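Local coordinates for protein putative dehydrogenase (Amycolatopsis orientalis, PDB 5A9S) that probably reduces imines to amines with hydride from NADPH, which it binds in a Rossmann-type domain, at residues L65-A70 / R89-L94; L94-P99 / Y116-I121. All coordinates share one frame; numbering follows the deposited sequence.

Interaction 1. Residues L65-A70 / R89-L94. With NAP (NADP nicotinamide-adenine-dinucleotide phosphate), chain D.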
loop_
_atom_site.group_PDB
_atom_site.type_symbol
_atom_site.label_atom_id
_atom_site.label_comp_id
_atom_site.label_asym_id
_atom_site.label_seq_id
_atom_site.Cartn_x
_atom_site.Cartn_y
_atom_site.Cartn_z
ATOM N N LEU A 65 -22.395 20.950 -17.834
ATOM C CA LEU A 65 -22.808 19.587 -18.177
ATOM C C LEU A 65 -21.821 18.555 -17.558
ATOM O O LEU A 65 -20.648 18.481 -17.922
ATOM C CB LEU A 65 -22.859 19.383 -19.690
ATOM C CG LEU A 65 -23.445 20.508 -20.582
ATOM C CD1 LEU A 65 -23.193 20.227 -22.047
ATOM C CD2 LEU A 65 -24.943 20.774 -20.309
ATOM N N VAL A 66 -22.327 17.770 -16.631
ATOM C CA VAL A 66 -21.534 16.798 -15.934
ATOM C C VAL A 66 -21.839 15.493 -16.611
ATOM O O VAL A 66 -22.989 15.093 -16.634
ATOM C CB VAL A 66 -21.883 16.771 -14.448
ATOM C CG1 VAL A 66 -21.180 15.613 -13.766
ATOM C CG2 VAL A 66 -21.530 18.106 -13.837
ATOM N N VAL A 67 -20.818 14.843 -17.182
ATOM C CA VAL A 67 -20.964 13.601 -17.956
ATOM C C VAL A 67 -20.317 12.437 -17.224
ATOM O O VAL A 67 -19.153 12.489 -16.862
ATOM C CB VAL A 67 -20.386 13.729 -19.377
ATOM C CG1 VAL A 67 -20.662 12.459 -20.171
ATOM C CG2 VAL A 67 -21.019 14.918 -20.091
ATOM N N CYS A 68 -21.112 11.395 -16.993
ATOM C CA CYS A 68 -20.682 10.198 -16.301
ATOM C C CYS A 68 -21.268 8.973 -17.003
ATOM O O CYS A 68 -22.217 8.346 -16.545
ATOM C CB CYS A 68 -21.087 10.218 -14.835
ATOM S SG CYS A 68 -20.145 8.950 -13.960
ATOM N N LEU A 69 -20.702 8.681 -18.166
ATOM C CA LEU A 69 -21.143 7.552 -18.964
ATOM C C LEU A 69 -20.314 6.340 -18.669
ATOM O O LEU A 69 -19.209 6.446 -18.137
ATOM C CB LEU A 69 -21.089 7.930 -20.419
ATOM C CG LEU A 69 -22.010 9.131 -20.687
ATOM C CD1 LEU A 69 -21.825 9.635 -22.097
ATOM C CD2 LEU A 69 -23.465 8.806 -20.388
ATOM N N ALA A 70 -20.777 5.192 -19.131
ATOM C CA ALA A 70 -19.984 3.931 -19.007
ATOM C C ALA A 70 -18.798 3.835 -19.940
ATOM O O ALA A 70 -17.821 3.103 -19.628
ATOM C CB ALA A 70 -20.861 2.739 -19.283
ATOM N N ARG A 89 -21.111 26.063 -23.934
ATOM C CA ARG A 89 -21.329 25.333 -22.673
ATOM C C ARG A 89 -20.000 24.716 -22.181
ATOM O O ARG A 89 -18.963 24.892 -22.833
ATOM C CB ARG A 89 -22.429 24.274 -22.883
ATOM C CG ARG A 89 -23.736 24.951 -23.168
ATOM C CD ARG A 89 -24.866 24.003 -23.435
ATOM N NE ARG A 89 -25.866 24.763 -24.161
ATOM C CZ ARG A 89 -26.779 25.544 -23.610
ATOM N NH1 ARG A 89 -26.923 25.673 -22.300
ATOM N NH2 ARG A 89 -27.604 26.189 -24.394
ATOM N N VAL A 90 -20.043 24.037 -21.047
ATOM C CA VAL A 90 -18.868 23.393 -20.448
ATOM C C VAL A 90 -19.201 21.959 -20.102
ATOM O O VAL A 90 -20.152 21.715 -19.413
ATOM C CB VAL A 90 -18.382 24.105 -19.154
ATOM C CG1 VAL A 90 -17.316 23.287 -18.453
ATOM C CG2 VAL A 90 -17.819 25.477 -19.491
ATOM N N VAL A 91 -18.374 21.045 -20.564
ATOM C CA VAL A 91 -18.447 19.635 -20.184
ATOM C C VAL A 91 -17.391 19.276 -19.146
ATOM O O VAL A 91 -16.227 19.554 -19.347
ATOM C CB VAL A 91 -18.226 18.747 -21.419
ATOM C CG1 VAL A 91 -18.042 17.281 -21.042
ATOM C CG2 VAL A 91 -19.423 18.910 -22.345
ATOM N N VAL A 92 -17.830 18.609 -18.076
ATOM C CA VAL A 92 -16.998 18.003 -17.084
ATOM C C VAL A 92 -17.156 16.536 -17.268
ATOM O O VAL A 92 -18.209 15.999 -16.944
ATOM C CB VAL A 92 -17.435 18.424 -15.657
ATOM C CG1 VAL A 92 -16.616 17.720 -14.592
ATOM C CG2 VAL A 92 -17.302 19.943 -15.538
ATOM N N ASN A 93 -16.153 15.886 -17.884
ATOM C CA ASN A 93 -16.249 14.477 -18.235
ATOM C C ASN A 93 -15.582 13.621 -17.182
ATOM O O ASN A 93 -14.358 13.650 -17.002
ATOM C CB ASN A 93 -15.628 14.256 -19.593
ATOM C CG ASN A 93 -15.713 12.828 -20.092
ATOM O OD1 ASN A 93 -16.369 11.964 -19.525
ATOM N ND2 ASN A 93 -15.001 12.575 -21.181
ATOM N N LEU A 94 -16.380 12.818 -16.519
ATOM C CA LEU A 94 -15.936 12.066 -15.347
ATOM C C LEU A 94 -15.746 10.576 -15.622
ATOM O O LEU A 94 -15.612 9.796 -14.684
ATOM C CB LEU A 94 -16.926 12.291 -14.220
ATOM C CG LEU A 94 -16.746 13.368 -13.138
ATOM C CD1 LEU A 94 -15.553 14.275 -13.198
ATOM C CD2 LEU A 94 -17.977 14.166 -12.915
HETATM P PA NAP D . -21.115 2.390 -15.528
HETATM O O1A NAP D . -21.608 1.008 -15.947
HETATM O O2A NAP D . -19.618 2.637 -15.655
HETATM O O5B NAP D . -21.931 3.425 -16.456
HETATM C C5B NAP D . -23.340 3.298 -16.576
HETATM C C4B NAP D . -23.873 4.555 -17.216
HETATM O O4B NAP D . -23.265 4.758 -18.503
HETATM C C3B NAP D . -25.361 4.417 -17.457
HETATM O O3B NAP D . -25.966 5.685 -17.261
HETATM C C2B NAP D . -25.424 4.010 -18.902
HETATM O O2B NAP D . -26.673 4.261 -19.555
HETATM C C1B NAP D . -24.296 4.835 -19.488
HETATM N N9A NAP D . -23.958 4.302 -20.823
HETATM C C8A NAP D . -23.365 3.132 -21.121
HETATM N N7A NAP D . -23.234 2.970 -22.456
HETATM C C5A NAP D . -23.775 4.059 -23.019
HETATM C C6A NAP D . -23.978 4.548 -24.396
HETATM N N6A NAP D . -23.557 3.782 -25.426
HETATM N N1A NAP D . -24.580 5.752 -24.552
HETATM C C2A NAP D . -24.999 6.499 -23.516
HETATM N N3A NAP D . -24.837 6.112 -22.240
HETATM C C4A NAP D . -24.248 4.936 -21.940
HETATM O O3 NAP D . -21.767 2.823 -14.072
HETATM P PN NAP D . -21.616 4.184 -13.162
HETATM O O1N NAP D . -21.499 3.778 -11.713
HETATM O O2N NAP D . -22.540 5.354 -13.550
HETATM O O5D NAP D . -20.120 4.634 -13.526
HETATM C C5D NAP D . -19.746 5.752 -14.316
HETATM C C4D NAP D . -18.220 5.834 -14.228
HETATM O O4D NAP D . -17.688 6.425 -13.029
HETATM C C3D NAP D . -17.559 4.433 -14.297
HETATM O O3D NAP D . -17.342 3.929 -15.620
HETATM C C2D NAP D . -16.277 4.523 -13.513
HETATM O O2D NAP D . -15.138 4.448 -14.350
HETATM C C1D NAP D . -16.387 5.844 -12.729
HETATM N N1N NAP D . -16.154 5.508 -11.302
HETATM C C2N NAP D . -16.931 4.553 -10.702
HETATM C C3N NAP D . -16.740 4.174 -9.361
HETATM C C7N NAP D . -17.625 3.134 -8.736
HETATM O O7N NAP D . -17.125 2.421 -7.858
HETATM N N7N NAP D . -18.911 3.017 -9.125
HETATM C C4N NAP D . -15.718 4.782 -8.612
HETATM C C5N NAP D . -14.923 5.737 -9.239
HETATM C C6N NAP D . -15.149 6.089 -10.594
HETATM P P2B NAP D . -27.826 3.136 -19.494
HETATM O O1X NAP D . -28.829 3.632 -20.513
HETATM O O2X NAP D . -27.165 1.907 -20.069
HETATM O O3X NAP D . -28.200 3.106 -17.993
HETATM O O HOH W 1 -18.125 9.794 -19.000
#
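CG1 of V67 lies over one face of the N93 amide, displaced toward the oxygen end and 4.4 Å from OD1. At the edges of the amide, OD1 takes a hydrogen from a water at 2.8 Å, and L69 N gives to the same water at 2.9 Å, bridging the strand ends. N95 N also donates to OD1 and ND2 bonds Y116 OH, so both ends of the amide are fixed.

Four backbone hydrogen bonds join 65-67 to 90-94. L65 N gives to V90 O, V92 N to L65 O (2.8 Å, 174° at the hydrogen), V67 N to V92 O, and L94 N to V67 O. The alternation is that of parallel strands, and the axes diverge by 24°. Side chains cover the two faces: L65, V67, V91 and N93 on one, V66 and V92 on the other. On the first, CG2 of V67 meets CG1 of V91 at 3.9 Å, and CD1 of L65 meets CG2 of V91 at 4.0 Å. On the face of V66 and V92, CG1 of V66, anti to its own N (chi1 172°), reaches CD2 of L94 at 3.6 Å; L20 of helix 15-26 covers both residues.

Beyond the paired strands, A70 N makes a weak hydrogen bond to O4B of NADP, and CD2 of L69 lies 3.5 Å from adenine N3A. Adjacent parallel strands whose C-terminal loop receives the dinucleotide are characteristic of the Rossmann fold, here in the 6-phosphogluconate dehydrogenase-like NAD-binding domain.

Interaction 2. Residues L94-P99 / Y116-I121. With NAP (NADP nicotinamide-adenine-dinucleotide phosphate), chain D.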
loop_
_atom_site.group_PDB
_atom_site.type_symbol
_atom_site.label_atom_id
_atom_site.label_comp_id
_atom_site.label_asym_id
_atom_site.label_seq_id
_atom_site.Cartn_x
_atom_site.Cartn_y
_atom_site.Cartn_z
ATOM N N LEU A 94 -16.380 12.818 -16.519
ATOM C CA LEU A 94 -15.936 12.066 -15.347
ATOM C C LEU A 94 -15.746 10.576 -15.622
ATOM O O LEU A 94 -15.612 9.796 -14.684
ATOM C CB LEU A 94 -16.926 12.291 -14.220
ATOM C CG LEU A 94 -16.746 13.368 -13.138
ATOM C CD1 LEU A 94 -15.553 14.275 -13.198
ATOM C CD2 LEU A 94 -17.977 14.166 -12.915
ATOM N N ASN A 95 -15.735 10.215 -16.883
ATOM C CA ASN A 95 -15.514 8.859 -17.215
ATOM C C ASN A 95 -14.717 8.475 -18.430
ATOM O O ASN A 95 -15.110 7.575 -19.140
ATOM C CB ASN A 95 -16.730 7.944 -17.019
ATOM C CG ASN A 95 -16.340 6.466 -16.821
ATOM O OD1 ASN A 95 -15.310 6.174 -16.289
ATOM N ND2 ASN A 95 -17.170 5.559 -17.259
ATOM N N SER A 96 -13.598 9.134 -18.678
ATOM C CA SER A 96 -12.638 8.604 -19.676
ATOM C C SER A 96 -11.826 7.436 -19.084
ATOM O O SER A 96 -11.499 7.407 -17.879
ATOM C CB SER A 96 -11.646 9.644 -20.180
ATOM O OG SER A 96 -12.191 10.886 -20.312
ATOM N N GLY A 97 -11.501 6.510 -19.988
ATOM C CA GLY A 97 -10.738 5.333 -19.696
ATOM C C GLY A 97 -9.246 5.618 -19.740
ATOM O O GLY A 97 -8.565 5.160 -18.815
ATOM N N THR A 98 -8.721 6.291 -20.793
ATOM C CA THR A 98 -7.266 6.474 -20.962
ATOM C C THR A 98 -6.995 7.891 -21.316
ATOM O O THR A 98 -7.928 8.596 -21.766
ATOM C CB THR A 98 -6.680 5.624 -22.124
ATOM O OG1 THR A 98 -7.108 6.168 -23.349
ATOM C CG2 THR A 98 -7.163 4.220 -22.094
ATOM N N PRO A 99 -5.712 8.320 -21.208
ATOM C CA PRO A 99 -5.413 9.705 -21.546
ATOM C C PRO A 99 -5.693 10.077 -22.991
ATOM O O PRO A 99 -6.121 11.179 -23.270
ATOM C CB PRO A 99 -3.881 9.825 -21.240
ATOM C CG PRO A 99 -3.674 8.805 -20.174
ATOM C CD PRO A 99 -4.582 7.677 -20.532
ATOM N N TYR A 116 -13.981 22.297 -21.624
ATOM C CA TYR A 116 -13.750 20.888 -21.225
ATOM C C TYR A 116 -12.876 20.715 -19.976
ATOM O O TYR A 116 -11.781 21.260 -19.891
ATOM C CB TYR A 116 -13.115 20.121 -22.367
ATOM C CG TYR A 116 -13.066 18.641 -22.133
ATOM C CD1 TYR A 116 -14.193 17.851 -22.350
ATOM C CD2 TYR A 116 -11.912 18.022 -21.693
ATOM C CE1 TYR A 116 -14.160 16.478 -22.166
ATOM C CE2 TYR A 116 -11.854 16.649 -21.512
ATOM C CZ TYR A 116 -12.976 15.860 -21.742
ATOM O OH TYR A 116 -12.943 14.488 -21.507
ATOM N N LEU A 117 -13.377 19.969 -19.011
ATOM C CA LEU A 117 -12.592 19.471 -17.919
ATOM C C LEU A 117 -12.738 17.973 -17.917
ATOM O O LEU A 117 -13.850 17.459 -18.032
ATOM C CB LEU A 117 -13.103 19.962 -16.577
ATOM C CG LEU A 117 -12.912 21.395 -16.184
ATOM C CD1 LEU A 117 -13.534 21.637 -14.786
ATOM C CD2 LEU A 117 -11.420 21.737 -16.184
ATOM N N ASP A 118 -11.643 17.283 -17.675
ATOM C CA ASP A 118 -11.678 15.861 -17.441
ATOM C C ASP A 118 -11.440 15.635 -15.924
ATOM O O ASP A 118 -10.558 16.250 -15.308
ATOM C CB ASP A 118 -10.632 15.169 -18.313
ATOM C CG ASP A 118 -11.003 13.712 -18.596
ATOM O OD1 ASP A 118 -10.619 12.911 -17.750
ATOM O OD2 ASP A 118 -11.702 13.386 -19.622
ATOM N N GLY A 119 -12.180 14.727 -15.340
ATOM C CA GLY A 119 -12.119 14.442 -13.878
ATOM C C GLY A 119 -12.077 12.973 -13.606
ATOM O O GLY A 119 -12.604 12.186 -14.407
ATOM N N ALA A 120 -11.495 12.610 -12.480
ATOM C CA ALA A 120 -11.416 11.248 -12.045
ATOM C C ALA A 120 -11.987 11.188 -10.652
ATOM O O ALA A 120 -11.558 11.926 -9.756
ATOM C CB ALA A 120 -9.984 10.763 -12.018
ATOM N N ILE A 121 -12.952 10.292 -10.462
ATOM C CA ILE A 121 -13.664 10.209 -9.199
ATOM C C ILE A 121 -12.907 9.194 -8.350
ATOM O O ILE A 121 -12.734 8.055 -8.759
ATOM C CB ILE A 121 -15.107 9.744 -9.388
ATOM C CG1 ILE A 121 -15.846 10.727 -10.301
ATOM C CG2 ILE A 121 -15.793 9.650 -8.042
ATOM C CD1 ILE A 121 -17.164 10.210 -10.774
HETATM P PA NAP D . -21.115 2.390 -15.528
HETATM O O1A NAP D . -21.608 1.008 -15.947
HETATM O O2A NAP D . -19.618 2.637 -15.655
HETATM O O5B NAP D . -21.931 3.425 -16.456
HETATM C C5B NAP D . -23.340 3.298 -16.576
HETATM C C4B NAP D . -23.873 4.555 -17.216
HETATM O O4B NAP D . -23.265 4.758 -18.503
HETATM C C3B NAP D . -25.361 4.417 -17.457
HETATM O O3B NAP D . -25.966 5.685 -17.261
HETATM C C2B NAP D . -25.424 4.010 -18.902
HETATM O O2B NAP D . -26.673 4.261 -19.555
HETATM C C1B NAP D . -24.296 4.835 -19.488
HETATM N N9A NAP D . -23.958 4.302 -20.823
HETATM C C8A NAP D . -23.365 3.132 -21.121
HETATM N N7A NAP D . -23.234 2.970 -22.456
HETATM C C5A NAP D . -23.775 4.059 -23.019
HETATM C C6A NAP D . -23.978 4.548 -24.396
HETATM N N6A NAP D . -23.557 3.782 -25.426
HETATM N N1A NAP D . -24.580 5.752 -24.552
HETATM C C2A NAP D . -24.999 6.499 -23.516
HETATM N N3A NAP D . -24.837 6.112 -22.240
HETATM C C4A NAP D . -24.248 4.936 -21.940
HETATM O O3 NAP D . -21.767 2.823 -14.072
HETATM P PN NAP D . -21.616 4.184 -13.162
HETATM O O1N NAP D . -21.499 3.778 -11.713
HETATM O O2N NAP D . -22.540 5.354 -13.550
HETATM O O5D NAP D . -20.120 4.634 -13.526
HETATM C C5D NAP D . -19.746 5.752 -14.316
HETATM C C4D NAP D . -18.220 5.834 -14.228
HETATM O O4D NAP D . -17.688 6.425 -13.029
HETATM C C3D NAP D . -17.559 4.433 -14.297
HETATM O O3D NAP D . -17.342 3.929 -15.620
HETATM C C2D NAP D . -16.277 4.523 -13.513
HETATM O O2D NAP D . -15.138 4.448 -14.350
HETATM C C1D NAP D . -16.387 5.844 -12.729
HETATM N N1N NAP D . -16.154 5.508 -11.302
HETATM C C2N NAP D . -16.931 4.553 -10.702
HETATM C C3N NAP D . -16.740 4.174 -9.361
HETATM C C7N NAP D . -17.625 3.134 -8.736
HETATM O O7N NAP D . -17.125 2.421 -7.858
HETATM N N7N NAP D . -18.911 3.017 -9.125
HETATM C C4N NAP D . -15.718 4.782 -8.612
HETATM C C5N NAP D . -14.923 5.737 -9.239
HETATM C C6N NAP D . -15.149 6.089 -10.594
HETATM P P2B NAP D . -27.826 3.136 -19.494
HETATM O O1X NAP D . -28.829 3.632 -20.513
HETATM O O2X NAP D . -27.165 1.907 -20.069
HETATM O O3X NAP D . -28.200 3.106 -17.993
HETATM O O HOH W 2 -13.930 8.775 -12.679
HETATM O O HOH W 3 -12.413 11.154 -17.084
#
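S96 and D118 meet through a short hydrogen bond: OG gives its proton to OD2 at 2.6 Å, approaching the syn lone pair. With CG anti to the backbone N (chi1 -155°), the D118 carboxylate swings from its strand to the loop 94-99. Y116 OH, 2.5 Å away, donates to the anti lone pair of the same OD2, so two hydroxyls grip one oxygen. A water 2.6 Å from OD1 accepts from S96 N, adding a second link to the loop. The tyrosine ring packs on A105, L106 and A109 of helix 99-111, which, with the hydrogen bond from N93 ND2 to OH, probably helps to hold the hydroxyl in place. Replacing D118 by alanine would take away the acceptor shared by both hydroxyls, and is likely to leave the S96 side chain free to turn and Y116 OH held from the N93 side alone.

L94 is modelled with both torsions off the staggered positions, apparently under strain, its chi2 of 1° nearly eclipsing CD1 with CA. That branch rests on the backbone of G119, CD1 to CA 3.5 Å. CG of L94 meets CD1 of I121 at 4.0 Å, the side chains crossing at about a right angle. CB of I121 faces the cofactor, 3.8 Å from nicotinamide C6N. A second water joins L94 O to I121 N.

N95 turns its CB away from strand 116-121; with chi1 at -156° the amide reaches the ribose, where OD1 accepts from O2D of NADP at 2.6 Å. ND2 hydrogen-bonds L69 O, although its exact position is doubtful because it is modelled too close to the ribose. T98, the N-cap of helix 99-111, bonds E101 N weakly through OG1, which also hydrogen-bonds an acidic side chain of the neighbouring subunit. A loop pinned to the next strand and holding the nicotinamide ribose is the cofactor edge of a Rossmann domain.

Overall arrangement
Interaction 1 closes along the chain before interaction 2 opens, and the two share L94, where strand 90-93 gives way to the loop preceding helix 99-111. Their centres lie 9 Å apart within one mixed sheet, in which 64-67, 90-93 and 115-121 are successive parallel neighbours. N93 N probably hydrogen-bonds L117 O at 2.8 Å, continuing the pairing from one contact into the other. Both contacts touch the same NADP: interaction 1 at the adenosine part through L69 and A70, and at the nicotinamide-side ribose through C68; interaction 2 at the nicotinamide end through N95 and I121. Together they place three consecutive strand ends along the dinucleotide, within a single NAD-binding domain.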